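Local structure of histidine acid phosphatase (Bifidobacterium longum subsp. infantis, 6RXD) at residues Gln14-Pro19 with Ala443-Trp448; Gln106-Ile111 with Thr144-Asn149; Tyr355-Ser360 with His399-Met404; Leu410-Ser415 with Met470-Asn475. The protein probably removes phosphate groups from inositol polyphosphates such as phytate, and from 2,3-bisphosphoglycerate, as a histidine acid phosphatase of the MINPP1 subfamily. One frame throughout, in Å; residues are numbered along the deposited sequence.

Contact 1. Residues Gln14-Pro19 with Ala443-Trp448; sequences QPYVAP and AANVQW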
loop_
_atom_site.group_PDB
_atom_site.type_symbol
_atom_site.label_atom_id
_atom_site.label_comp_id
_atom_site.label_asym_id
_atom_site.label_seq_id
_atom_site.Cartn_x
_atom_site.Cartn_y
_atom_site.Cartn_z
ATOM N N GLN A 14 -4.423 7.100 -0.212
ATOM C CA GLN A 14 -5.817 7.007 0.207
ATOM C C GLN A 14 -5.952 6.276 1.552
ATOM O O GLN A 14 -5.503 5.131 1.700
ATOM C CB GLN A 14 -6.606 6.238 -0.862
ATOM C CG GLN A 14 -8.009 5.834 -0.438
ATOM C CD GLN A 14 -8.898 7.018 -0.190
ATOM O OE1 GLN A 14 -9.001 7.919 -1.035
ATOM N NE2 GLN A 14 -9.562 7.034 0.968
ATOM N N PRO A 15 -6.561 6.932 2.553
ATOM C CA PRO A 15 -6.755 6.167 3.790
ATOM C C PRO A 15 -7.711 4.981 3.598
ATOM O O PRO A 15 -8.690 5.062 2.840
ATOM C CB PRO A 15 -7.371 7.201 4.737
ATOM C CG PRO A 15 -6.814 8.527 4.232
ATOM C CD PRO A 15 -6.850 8.366 2.733
ATOM N N TYR A 16 -7.418 3.875 4.274
ATOM C CA TYR A 16 -8.269 2.695 4.182
ATOM C C TYR A 16 -9.710 3.030 4.502
ATOM O O TYR A 16 -9.990 3.756 5.464
ATOM C CB TYR A 16 -7.790 1.639 5.172
ATOM C CG TYR A 16 -8.429 0.291 4.967
ATOM C CD1 TYR A 16 -8.154 -0.449 3.832
ATOM C CD2 TYR A 16 -9.290 -0.245 5.916
ATOM C CE1 TYR A 16 -8.726 -1.707 3.637
ATOM C CE2 TYR A 16 -9.862 -1.494 5.740
ATOM C CZ TYR A 16 -9.577 -2.220 4.601
ATOM O OH TYR A 16 -10.153 -3.463 4.432
ATOM N N VAL A 17 -10.622 2.497 3.694
ATOM C CA VAL A 17 -12.049 2.663 3.937
ATOM C C VAL A 17 -12.582 1.372 4.549
ATOM O O VAL A 17 -12.743 0.374 3.857
ATOM C CB VAL A 17 -12.802 2.990 2.645
ATOM C CG1 VAL A 17 -14.291 3.173 2.940
ATOM C CG2 VAL A 17 -12.231 4.249 2.011
ATOM N N ALA A 18 -12.830 1.393 5.855
ATOM C CA ALA A 18 -13.322 0.203 6.557
ATOM C C ALA A 18 -14.751 -0.108 6.116
ATOM O O ALA A 18 -15.509 0.802 5.775
ATOM C CB ALA A 18 -13.265 0.411 8.058
ATOM N N PRO A 19 -15.121 -1.397 6.104
ATOM C CA PRO A 19 -16.480 -1.723 5.662
ATOM C C PRO A 19 -17.523 -1.214 6.647
ATOM O O PRO A 19 -17.287 -1.213 7.857
ATOM C CB PRO A 19 -16.473 -3.255 5.633
ATOM C CG PRO A 19 -15.459 -3.642 6.694
ATOM C CD PRO A 19 -14.373 -2.593 6.547
ATOM N N ALA A 443 -3.201 0.282 4.081
ATOM C CA ALA A 443 -3.748 -0.955 4.655
ATOM C C ALA A 443 -4.508 -1.831 3.660
ATOM O O ALA A 443 -5.314 -2.666 4.052
ATOM C CB ALA A 443 -4.627 -0.660 5.907
ATOM N N ALA A 444 -4.240 -1.660 2.372
ATOM C CA ALA A 444 -4.858 -2.517 1.361
ATOM C C ALA A 444 -4.634 -3.971 1.728
ATOM O O ALA A 444 -3.560 -4.335 2.173
ATOM C CB ALA A 444 -4.254 -2.233 -0.028
ATOM N N ASN A 445 -5.642 -4.809 1.523
ATOM C CA ASN A 445 -5.481 -6.198 1.895
ATOM C C ASN A 445 -6.317 -7.158 1.066
ATOM O O ASN A 445 -7.395 -6.813 0.570
ATOM C CB ASN A 445 -5.743 -6.399 3.398
ATOM C CG ASN A 445 -7.165 -6.058 3.804
ATOM O OD1 ASN A 445 -8.029 -6.934 3.899
ATOM N ND2 ASN A 445 -7.417 -4.783 4.037
ATOM N N VAL A 446 -5.797 -8.368 0.924
ATOM C CA VAL A 446 -6.532 -9.446 0.295
ATOM C C VAL A 446 -6.689 -10.525 1.350
ATOM O O VAL A 446 -5.728 -10.856 2.038
ATOM C CB VAL A 446 -5.755 -10.008 -0.912
ATOM C CG1 VAL A 446 -6.400 -11.305 -1.414
ATOM C CG2 VAL A 446 -5.679 -8.951 -2.041
ATOM N N GLN A 447 -7.898 -11.052 1.500
ATOM C CA GLN A 447 -8.139 -12.146 2.442
ATOM C C GLN A 447 -8.868 -13.280 1.726
ATOM O O GLN A 447 -9.753 -13.033 0.897
ATOM C CB GLN A 447 -8.977 -11.646 3.621
ATOM C CG GLN A 447 -8.305 -10.520 4.423
ATOM C CD GLN A 447 -9.062 -10.168 5.676
ATOM O OE1 GLN A 447 -9.522 -11.048 6.408
ATOM N NE2 GLN A 447 -9.197 -8.874 5.934
ATOM N N TRP A 448 -8.497 -14.521 2.025
ATOM C CA TRP A 448 -9.230 -15.665 1.480
ATOM C C TRP A 448 -9.764 -16.481 2.633
ATOM O O TRP A 448 -9.029 -16.739 3.597
ATOM C CB TRP A 448 -8.315 -16.584 0.669
ATOM C CG TRP A 448 -7.829 -16.052 -0.649
ATOM C CD1 TRP A 448 -8.072 -14.825 -1.197
ATOM C CD2 TRP A 448 -6.996 -16.751 -1.576
ATOM N NE1 TRP A 448 -7.433 -14.720 -2.415
ATOM C CE2 TRP A 448 -6.767 -15.892 -2.668
ATOM C CE3 TRP A 448 -6.428 -18.028 -1.586
ATOM C CZ2 TRP A 448 -5.980 -16.267 -3.767
ATOM C CZ3 TRP A 448 -5.645 -18.404 -2.673
ATOM C CH2 TRP A 448 -5.438 -17.525 -3.750
#

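Contact 2. Residues Gln106-Ile111 with Thr144-Asn149; sequences QQHYGI and TESGEN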
loop_
_atom_site.group_PDB
_atom_site.type_symbol
_atom_site.label_atom_id
_atom_site.label_comp_id
_atom_site.label_asym_id
_atom_site.label_seq_id
_atom_site.Cartn_x
_atom_site.Cartn_y
_atom_site.Cartn_z
ATOM N N GLN A 106 -5.064 2.417 13.764
ATOM C CA GLN A 106 -6.499 2.129 13.811
ATOM C C GLN A 106 -6.957 1.282 12.636
ATOM O O GLN A 106 -7.847 0.435 12.795
ATOM C CB GLN A 106 -7.323 3.420 13.900
ATOM C CG GLN A 106 -7.152 4.141 15.241
ATOM C CD GLN A 106 -7.924 5.453 15.334
ATOM O OE1 GLN A 106 -8.149 6.136 14.335
ATOM N NE2 GLN A 106 -8.322 5.811 16.548
ATOM N N GLN A 107 -6.357 1.509 11.468
ATOM C CA GLN A 107 -6.685 0.727 10.268
ATOM C C GLN A 107 -6.476 -0.745 10.541
ATOM O O GLN A 107 -7.374 -1.555 10.343
ATOM C CB GLN A 107 -5.843 1.164 9.055
ATOM C CG GLN A 107 -6.229 2.537 8.482
ATOM C CD GLN A 107 -5.159 3.125 7.567
ATOM O OE1 GLN A 107 -4.008 2.672 7.565
ATOM N NE2 GLN A 107 -5.530 4.155 6.790
ATOM N N HIS A 108 -5.285 -1.084 11.018
ATOM C CA HIS A 108 -4.950 -2.480 11.264
ATOM C C HIS A 108 -5.665 -3.072 12.470
ATOM O O HIS A 108 -6.039 -4.245 12.461
ATOM C CB HIS A 108 -3.434 -2.662 11.314
ATOM C CG HIS A 108 -2.828 -2.734 9.954
ATOM N ND1 HIS A 108 -2.682 -3.926 9.275
ATOM C CD2 HIS A 108 -2.423 -1.763 9.103
ATOM C CE1 HIS A 108 -2.184 -3.688 8.076
ATOM N NE2 HIS A 108 -2.021 -2.382 7.941
ATOM N N TYR A 109 -5.884 -2.258 13.493
ATOM C CA TYR A 109 -6.652 -2.719 14.647
ATOM C C TYR A 109 -8.045 -3.170 14.195
ATOM O O TYR A 109 -8.520 -4.240 14.579
ATOM C CB TYR A 109 -6.738 -1.589 15.671
ATOM C CG TYR A 109 -7.377 -1.990 16.986
ATOM C CD1 TYR A 109 -6.594 -2.354 18.075
ATOM C CD2 TYR A 109 -8.760 -1.995 17.134
ATOM C CE1 TYR A 109 -7.169 -2.714 19.276
ATOM C CE2 TYR A 109 -9.347 -2.359 18.333
ATOM C CZ TYR A 109 -8.543 -2.718 19.398
ATOM O OH TYR A 109 -9.121 -3.073 20.596
ATOM N N GLY A 110 -8.688 -2.369 13.348
ATOM C CA GLY A 110 -10.025 -2.697 12.880
ATOM C C GLY A 110 -10.043 -3.904 11.965
ATOM O O GLY A 110 -10.924 -4.757 12.055
ATOM N N ILE A 111 -9.065 -3.984 11.073
ATOM C CA ILE A 111 -8.973 -5.132 10.176
ATOM C C ILE A 111 -8.819 -6.423 10.996
ATOM O O ILE A 111 -9.461 -7.438 10.695
ATOM C CB ILE A 111 -7.823 -4.979 9.162
ATOM C CG1 ILE A 111 -8.090 -3.787 8.232
ATOM C CG2 ILE A 111 -7.690 -6.254 8.313
ATOM C CD1 ILE A 111 -6.877 -3.385 7.362
ATOM N N THR A 144 5.714 -4.647 10.347
ATOM C CA THR A 144 5.610 -5.438 11.568
ATOM C C THR A 144 4.721 -4.711 12.578
ATOM O O THR A 144 3.841 -5.321 13.197
ATOM C CB THR A 144 7.006 -5.723 12.156
ATOM O OG1 THR A 144 7.801 -6.395 11.168
ATOM C CG2 THR A 144 6.918 -6.609 13.405
ATOM N N GLU A 145 4.929 -3.403 12.723
ATOM C CA GLU A 145 4.105 -2.612 13.639
ATOM C C GLU A 145 2.639 -2.577 13.217
ATOM O O GLU A 145 1.740 -2.546 14.056
ATOM C CB GLU A 145 4.672 -1.197 13.777
ATOM C CG GLU A 145 5.990 -1.194 14.549
ATOM C CD GLU A 145 6.834 0.029 14.278
ATOM O OE1 GLU A 145 6.420 0.880 13.465
ATOM O OE2 GLU A 145 7.924 0.132 14.874
ATOM N N SER A 146 2.393 -2.573 11.913
ATOM C CA SER A 146 1.019 -2.686 11.436
ATOM C C SER A 146 0.439 -4.018 11.878
ATOM O O SER A 146 -0.677 -4.078 12.406
ATOM C CB SER A 146 0.966 -2.556 9.914
ATOM O OG SER A 146 1.340 -1.245 9.533
ATOM N N GLY A 147 1.215 -5.079 11.683
ATOM C CA GLY A 147 0.831 -6.399 12.147
ATOM C C GLY A 147 0.549 -6.430 13.639
ATOM O O GLY A 147 -0.395 -7.089 14.081
ATOM N N GLU A 148 1.352 -5.712 14.419
ATOM C CA GLU A 148 1.172 -5.704 15.870
ATOM C C GLU A 148 -0.175 -5.098 16.244
ATOM O O GLU A 148 -0.838 -5.552 17.171
ATOM C CB GLU A 148 2.325 -4.955 16.550
ATOM C CG GLU A 148 3.670 -5.648 16.378
ATOM C CD GLU A 148 4.844 -4.776 16.771
ATOM O OE1 GLU A 148 4.617 -3.688 17.339
ATOM O OE2 GLU A 148 5.997 -5.184 16.507
ATOM N N ASN A 149 -0.592 -4.078 15.501
ATOM C CA ASN A 149 -1.906 -3.499 15.739
ATOM C C ASN A 149 -3.051 -4.416 15.319
ATOM O O ASN A 149 -4.077 -4.476 15.993
ATOM C CB ASN A 149 -2.010 -2.125 15.073
ATOM C CG ASN A 149 -1.268 -1.053 15.857
ATOM O OD1 ASN A 149 -1.730 -0.627 16.911
ATOM N ND2 ASN A 149 -0.110 -0.633 15.359
#

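Contact 3. Residues Tyr355-Ser360 with His399-Met404; sequences YEKGPS and HAETMM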
loop_
_atom_site.group_PDB
_atom_site.type_symbol
_atom_site.label_atom_id
_atom_site.label_comp_id
_atom_site.label_asym_id
_atom_site.label_seq_id
_atom_site.Cartn_x
_atom_site.Cartn_y
_atom_site.Cartn_z
ATOM N N TYR A 355 3.517 1.874 -14.110
ATOM C CA TYR A 355 4.521 1.389 -15.056
ATOM C C TYR A 355 5.622 0.537 -14.436
ATOM O O TYR A 355 6.147 -0.367 -15.094
ATOM C CB TYR A 355 5.156 2.560 -15.827
ATOM C CG TYR A 355 4.367 2.976 -17.053
ATOM C CD1 TYR A 355 4.236 2.115 -18.138
ATOM C CD2 TYR A 355 3.762 4.223 -17.124
ATOM C CE1 TYR A 355 3.516 2.492 -19.262
ATOM C CE2 TYR A 355 3.047 4.608 -18.238
ATOM C CZ TYR A 355 2.919 3.735 -19.298
ATOM O OH TYR A 355 2.218 4.117 -20.410
ATOM N N GLU A 356 5.981 0.829 -13.190
ATOM C CA GLU A 356 7.123 0.172 -12.566
ATOM C C GLU A 356 6.722 -1.026 -11.717
ATOM O O GLU A 356 7.505 -1.955 -11.530
ATOM C CB GLU A 356 7.904 1.176 -11.709
ATOM C CG GLU A 356 8.528 2.311 -12.501
ATOM C CD GLU A 356 9.128 3.388 -11.616
ATOM O OE1 GLU A 356 9.393 3.123 -10.421
ATOM O OE2 GLU A 356 9.335 4.511 -12.115
ATOM N N LYS A 357 5.490 -1.003 -11.203
ATOM C CA LYS A 357 5.056 -1.982 -10.204
ATOM C C LYS A 357 3.711 -2.652 -10.489
ATOM O O LYS A 357 3.374 -3.656 -9.855
ATOM C CB LYS A 357 5.003 -1.296 -8.828
ATOM C CG LYS A 357 6.359 -0.702 -8.426
ATOM C CD LYS A 357 6.289 0.252 -7.237
ATOM C CE LYS A 357 7.672 0.826 -6.923
ATOM N NZ LYS A 357 7.658 1.742 -5.737
ATOM N N GLY A 358 2.954 -2.104 -11.428
ATOM C CA GLY A 358 1.620 -2.603 -11.715
ATOM C C GLY A 358 1.576 -3.347 -13.037
ATOM O O GLY A 358 2.580 -3.916 -13.465
ATOM N N PRO A 359 0.412 -3.338 -13.701
ATOM C CA PRO A 359 0.270 -4.063 -14.972
ATOM C C PRO A 359 1.252 -3.549 -16.032
ATOM O O PRO A 359 1.712 -4.323 -16.887
ATOM C CB PRO A 359 -1.167 -3.751 -15.392
ATOM C CG PRO A 359 -1.881 -3.485 -14.106
ATOM C CD PRO A 359 -0.867 -2.754 -13.249
ATOM N N SER A 360 1.555 -2.251 -15.968
ATOM C CA SER A 360 2.504 -1.621 -16.890
ATOM C C SER A 360 2.086 -1.854 -18.342
ATOM O O SER A 360 0.895 -1.955 -18.639
ATOM C CB SER A 360 3.925 -2.122 -16.618
ATOM O OG SER A 360 4.898 -1.277 -17.238
ATOM N N HIS A 399 3.797 -4.474 1.880
ATOM C CA HIS A 399 3.997 -3.155 1.271
ATOM C C HIS A 399 3.202 -2.917 0.001
ATOM O O HIS A 399 2.664 -3.849 -0.597
ATOM C CB HIS A 399 5.489 -2.995 0.957
ATOM C CG HIS A 399 6.361 -3.320 2.121
ATOM N ND1 HIS A 399 6.782 -2.365 3.018
ATOM C CD2 HIS A 399 6.835 -4.507 2.573
ATOM C CE1 HIS A 399 7.491 -2.948 3.972
ATOM N NE2 HIS A 399 7.538 -4.245 3.724
ATOM N N ALA A 400 3.153 -1.664 -0.441
ATOM C CA ALA A 400 2.541 -1.371 -1.734
ATOM C C ALA A 400 3.269 -2.118 -2.834
ATOM O O ALA A 400 2.663 -2.535 -3.827
ATOM C CB ALA A 400 2.565 0.121 -2.006
ATOM N N GLU A 401 4.578 -2.284 -2.659
ATOM C CA GLU A 401 5.392 -3.002 -3.628
ATOM C C GLU A 401 5.059 -4.485 -3.655
ATOM O O GLU A 401 5.470 -5.203 -4.571
ATOM C CB GLU A 401 6.885 -2.811 -3.317
ATOM C CG GLU A 401 7.429 -1.419 -3.658
ATOM C CD GLU A 401 6.997 -0.327 -2.677
ATOM O OE1 GLU A 401 7.110 0.858 -3.044
ATOM O OE2 GLU A 401 6.560 -0.636 -1.543
ATOM N N THR A 402 4.342 -4.943 -2.632
ATOM C CA THR A 402 3.842 -6.316 -2.587
ATOM C C THR A 402 2.454 -6.378 -3.204
ATOM O O THR A 402 2.156 -7.257 -4.012
ATOM C CB THR A 402 3.795 -6.810 -1.130
ATOM O OG1 THR A 402 5.006 -6.421 -0.473
ATOM C CG2 THR A 402 3.662 -8.321 -1.052
ATOM N N MET A 403 1.594 -5.444 -2.808
ATOM C CA MET A 403 0.201 -5.454 -3.247
ATOM C C MET A 403 0.009 -5.152 -4.738
ATOM O O MET A 403 -0.789 -5.813 -5.398
ATOM C CB MET A 403 -0.640 -4.484 -2.400
ATOM C CG MET A 403 -2.122 -4.466 -2.788
ATOM S SD MET A 403 -2.950 -6.071 -2.564
ATOM C CE MET A 403 -3.075 -6.141 -0.780
ATOM N N MET A 404 0.734 -4.172 -5.270
ATOM C CA MET A 404 0.516 -3.789 -6.666
ATOM C C MET A 404 0.773 -4.948 -7.633
ATOM O O MET A 404 -0.056 -5.233 -8.488
ATOM C CB MET A 404 1.332 -2.546 -7.036
ATOM C CG MET A 404 0.815 -1.306 -6.348
ATOM S SD MET A 404 1.688 0.182 -6.853
ATOM C CE MET A 404 3.131 0.071 -5.837
#

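Contact 4. Residues Leu410-Ser415 with Met470-Asn475; sequences LGLPGS and MLYNEN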
loop_
_atom_site.group_PDB
_atom_site.type_symbol
_atom_site.label_atom_id
_atom_site.label_comp_id
_atom_site.label_asym_id
_atom_site.label_seq_id
_atom_site.Cartn_x
_atom_site.Cartn_y
_atom_site.Cartn_z
ATOM N N LEU A 410 -3.094 -11.498 -9.881
ATOM C CA LEU A 410 -4.409 -12.086 -9.616
ATOM C C LEU A 410 -5.484 -11.561 -10.553
ATOM O O LEU A 410 -6.551 -12.166 -10.674
ATOM C CB LEU A 410 -4.860 -11.789 -8.180
ATOM C CG LEU A 410 -4.315 -12.688 -7.079
ATOM C CD1 LEU A 410 -4.736 -12.150 -5.718
ATOM C CD2 LEU A 410 -4.853 -14.098 -7.286
ATOM N N GLY A 411 -5.228 -10.419 -11.183
ATOM C CA GLY A 411 -6.236 -9.817 -12.046
ATOM C C GLY A 411 -7.397 -9.245 -11.254
ATOM O O GLY A 411 -8.551 -9.320 -11.686
ATOM N N LEU A 412 -7.084 -8.671 -10.091
ATOM C CA LEU A 412 -8.086 -8.037 -9.237
ATOM C C LEU A 412 -8.683 -6.815 -9.928
ATOM O O LEU A 412 -8.070 -6.224 -10.816
ATOM C CB LEU A 412 -7.444 -7.621 -7.907
ATOM C CG LEU A 412 -6.938 -8.748 -7.012
ATOM C CD1 LEU A 412 -6.414 -8.190 -5.680
ATOM C CD2 LEU A 412 -8.062 -9.744 -6.771
ATOM N N PRO A 413 -9.902 -6.420 -9.520
ATOM C CA PRO A 413 -10.536 -5.262 -10.164
ATOM C C PRO A 413 -9.657 -4.023 -10.050
ATOM O O PRO A 413 -9.075 -3.765 -8.978
ATOM C CB PRO A 413 -11.825 -5.074 -9.359
ATOM C CG PRO A 413 -12.083 -6.435 -8.728
ATOM C CD PRO A 413 -10.740 -7.011 -8.462
ATOM N N GLY A 414 -9.543 -3.277 -11.148
ATOM C CA GLY A 414 -8.633 -2.142 -11.195
ATOM C C GLY A 414 -7.273 -2.456 -11.801
ATOM O O GLY A 414 -6.590 -1.546 -12.266
ATOM N N SER A 415 -6.870 -3.726 -11.790
ATOM C CA SER A 415 -5.530 -4.110 -12.245
ATOM C C SER A 415 -5.590 -5.044 -13.435
ATOM O O SER A 415 -4.718 -5.899 -13.592
ATOM C CB SER A 415 -4.743 -4.807 -11.120
ATOM O OG SER A 415 -4.508 -3.914 -10.041
ATOM N N MET A 470 -12.934 -14.825 -1.705
ATOM C CA MET A 470 -12.004 -13.702 -1.520
ATOM C C MET A 470 -12.682 -12.386 -1.128
ATOM O O MET A 470 -13.775 -12.065 -1.623
ATOM C CB MET A 470 -11.179 -13.478 -2.802
ATOM C CG MET A 470 -10.364 -12.164 -2.817
ATOM S SD MET A 470 -9.057 -12.167 -4.063
ATOM C CE MET A 470 -9.990 -12.677 -5.524
ATOM N N LEU A 471 -12.026 -11.648 -0.226
ATOM C CA LEU A 471 -12.335 -10.241 0.060
ATOM C C LEU A 471 -11.134 -9.395 -0.340
ATOM O O LEU A 471 -10.001 -9.769 -0.063
ATOM C CB LEU A 471 -12.604 -10.024 1.557
ATOM C CG LEU A 471 -13.650 -10.835 2.326
ATOM C CD1 LEU A 471 -13.947 -10.154 3.673
ATOM C CD2 LEU A 471 -14.919 -11.041 1.554
ATOM N N TYR A 472 -11.376 -8.255 -0.988
ATOM C CA TYR A 472 -10.319 -7.334 -1.396
ATOM C C TYR A 472 -10.691 -5.996 -0.772
ATOM O O TYR A 472 -11.768 -5.444 -1.057
ATOM C CB TYR A 472 -10.311 -7.222 -2.919
ATOM C CG TYR A 472 -9.238 -6.341 -3.540
ATOM C CD1 TYR A 472 -8.034 -6.069 -2.895
ATOM C CD2 TYR A 472 -9.450 -5.781 -4.791
ATOM C CE1 TYR A 472 -7.056 -5.258 -3.502
ATOM C CE2 TYR A 472 -8.501 -4.979 -5.402
ATOM C CZ TYR A 472 -7.309 -4.722 -4.763
ATOM O OH TYR A 472 -6.377 -3.943 -5.410
ATOM N N ASN A 473 -9.836 -5.504 0.117
ATOM C CA ASN A 473 -10.152 -4.337 0.931
ATOM C C ASN A 473 -11.508 -4.495 1.627
ATOM O O ASN A 473 -12.288 -3.542 1.765
ATOM C CB ASN A 473 -10.048 -3.060 0.082
ATOM C CG ASN A 473 -8.674 -2.909 -0.560
ATOM O OD1 ASN A 473 -7.678 -3.334 0.014
ATOM N ND2 ASN A 473 -8.614 -2.305 -1.750
ATOM N N GLU A 474 -11.751 -5.730 2.066
ATOM C CA GLU A 474 -12.949 -6.138 2.794
ATOM C C GLU A 474 -14.254 -6.057 2.006
ATOM O O GLU A 474 -15.340 -6.129 2.582
ATOM C CB GLU A 474 -13.028 -5.461 4.166
ATOM C CG GLU A 474 -12.104 -6.149 5.184
ATOM C CD GLU A 474 -12.044 -5.435 6.516
ATOM O OE1 GLU A 474 -11.471 -4.326 6.556
ATOM O OE2 GLU A 474 -12.559 -5.981 7.523
ATOM N N ASN A 475 -14.149 -5.942 0.684
ATOM C CA ASN A 475 -15.304 -6.140 -0.184
ATOM C C ASN A 475 -15.235 -7.543 -0.760
ATOM O O ASN A 475 -14.186 -7.958 -1.247
ATOM C CB ASN A 475 -15.296 -5.128 -1.331
ATOM C CG ASN A 475 -15.410 -3.702 -0.847
ATOM O OD1 ASN A 475 -16.338 -3.361 -0.102
ATOM N ND2 ASN A 475 -14.460 -2.860 -1.247
HETATM O O HOH W 1 -6.461 -4.253 -8.240
#

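Contact 1. Residues Gln14-Pro19 with Ala443-Trp448
Ala443 meets Tyr16 at the root of the tyrosine side chain, CB of Ala443 lying 4.0 Å from CB of Tyr16, just where the chain is about to enter strand 445-453 of the large mixed sheet in this branch 2 histidine phosphatase fold. Tyr16 comes from the N-terminal loop ahead of helix 21-24. With its CG anti to the backbone N (chi1 -169°), its ring runs on past Ala443, bringing OH to Asn445. The carbonyl O of Ala443 sits obliquely to that ring, 3.6 Å from Tyr16 CE1, and the backbone N of Ala444 comes next. Asn445 does the gripping. Its ND2 gives one hydrogen to Tyr16 OH (3.1 Å, N-H...O 163°) and the other back to Ala443 O (3.0 Å), both partners lying close to the amide plane, which is turned 46° from the phenol ring. The phenol oxygen's stronger partner is Glu474, in the turn after strand 467-472. Two residues on, Gln447 completes the hold on the Asn445 amide, fixing its rotation from the oxygen side: NE2 of Gln447 reaches OD1 of Asn445 at 3.0 Å, coming from above the carbonyl plane.

Contact 2. Residues Gln106-Ile111 with Thr144-Asn149
His108 lies against Ser146 with its imidazole flat over the serine CB, which stands 3.6 Å from the ring centroid and almost on the ring normal, a CH-pi contact. A chi1 of -80° sets CG anti to the carbonyl carbon, and chi2 of -89° turns the ring face onto Ser146, while the histidine CB comes down on the backbone, 3.3 Å from Ser146 O. Neither polar end is spent across this interface: His108 NE2 makes a weak hydrogen bond to Arg44 O, and Ser146 OG bonds to Arg142 O within its own helix and to Gly46 N. Arg44 and Gly46 flank His45 in the Arg-His-Gly sequence that marks this phosphatase family, so the two helices, 102-118 and 141-157, pack right behind that loop. Their segments cross at -47° with axes 7.9 Å apart, the backbones coming nearest at Tyr109 and Asn149. With His108 cut back to an alanine, Ser146 CB would probably face a gap and Arg44 O is likely to lose its weak imidazole partner. One residue further, Tyr109 touches mainly through its backbone, its CA making a CA-H...O contact of 3.4 Å with Asn149 O, while its ring reaches on to Lys152 and Glu156. Asn149 also places its CB 4.1 Å from His108 CB; its amide folds back along its own helix, ND2 to Glu145 O at 3.0 Å, tilted and on the opposite face of that carbonyl from Asn149 N.

Contact 3. Residues Tyr355-Ser360 with His399-Met404
Lys357 of segment 355-360 reaches across to Glu401 in the first turn of helix 400-410, closing a salt bridge of 2.9 Å between Lys357 NZ and Glu401 OE1. The lysine is fully extended beyond CG, whereas the glutamate bends at chi2 (75°), which brings its carboxylate round alongside the lysine chain; the two side chains point the same way, and OE1 accepts through its anti lone pair, the one away from OE2. Met404, one turn on, packs against the aliphatic stem of the lysine, crossing it at an angle. Its chain runs straight to SD and then turns at chi3 (-81°), pressing CE against Lys357 CD at 3.5 Å, tighter than usual, and near Lys357 CB at 3.8 Å. Met404 CB meanwhile packs on Lys357 O at 3.7 Å. A leucine in place of Lys357 would probably leave Glu401 OE1 without its charged mate and Met404 CE less closely held. His399, Ala400 and Glu401 form the His-Ala-Glu sequence characteristic of this subfamily, with His399 as N-cap. Nearby, Glu356 belongs with Glu352 and Glu228 to a zinc site seen in this protein, with no zinc modelled there in this chain. Helix 339-357 leans on helix 222-232 through Tyr355, while helix 400-410, leaving strand 391-398, lays Ala400, Thr402 and Met403 on strand 34-44.

Contact 4. Residues Leu410-Ser415 with Met470-Asn475
Leu412 and Tyr472 each begin a beta turn, type II from Leu412 to Ser415 and type I' from Tyr472 to Asn475, with their CA atoms 8.2 Å apart. Leu412 plants CD1 over the centre of the Tyr472 ring, 3.6 Å from its centroid and 7° off the normal, a CH-pi contact; ND2 of Asn473 lies over the rim of the opposite face. The other leucine branch, CD2, meets Met470 CE at 3.7 Å, the methionine having turned at chi3 (51°) to bring its methyl there. The type I' turn closes the beta hairpin of strands 467-472 and 475-477 in the large sheet, and Leu412 takes part in the Schellman motif that ends helix 400-410, its N bonding to Ala407 O, with Gly411 at C-prime. So the helix exit rests on the side chains that the hairpin's first strand sends to one side, and Val446 of adjacent strand 445-453 packs there too. Pro413 passes alongside the tyrosine, its O lying in the ring plane at the edge, 3.8 Å from Tyr472 CE2. A water donates to Pro413 O (2.8 Å) and to Tyr472 OH (2.8 Å), whose main polar partner is Val439 O, and also bonds to Ser415 OG.

Contacts 1 and 4 are the buried pair and share the large sheet: strands 445-453 and 467-472 are neighbours in it, and Tyr16 OH to Glu474 OE1 (2.6 Å) ties one contact to the other. Contacts 2 and 3 are partly buried, their centres about 22 Å apart: contact 2 packs two helices, contact 3 sets a helix-to-loop segment against helix 400-410. Chemistry follows place. Contact 1 is a polar amide network, contact 4 is apolar with one bridging water, contact 2 rests on an imidazole face and backbone oxygens, and contact 3 alone carries a salt bridge. Met403 of contact 3 reaches both sheet contacts, while Ile111 of contact 2 touches Asn445 and Glu474.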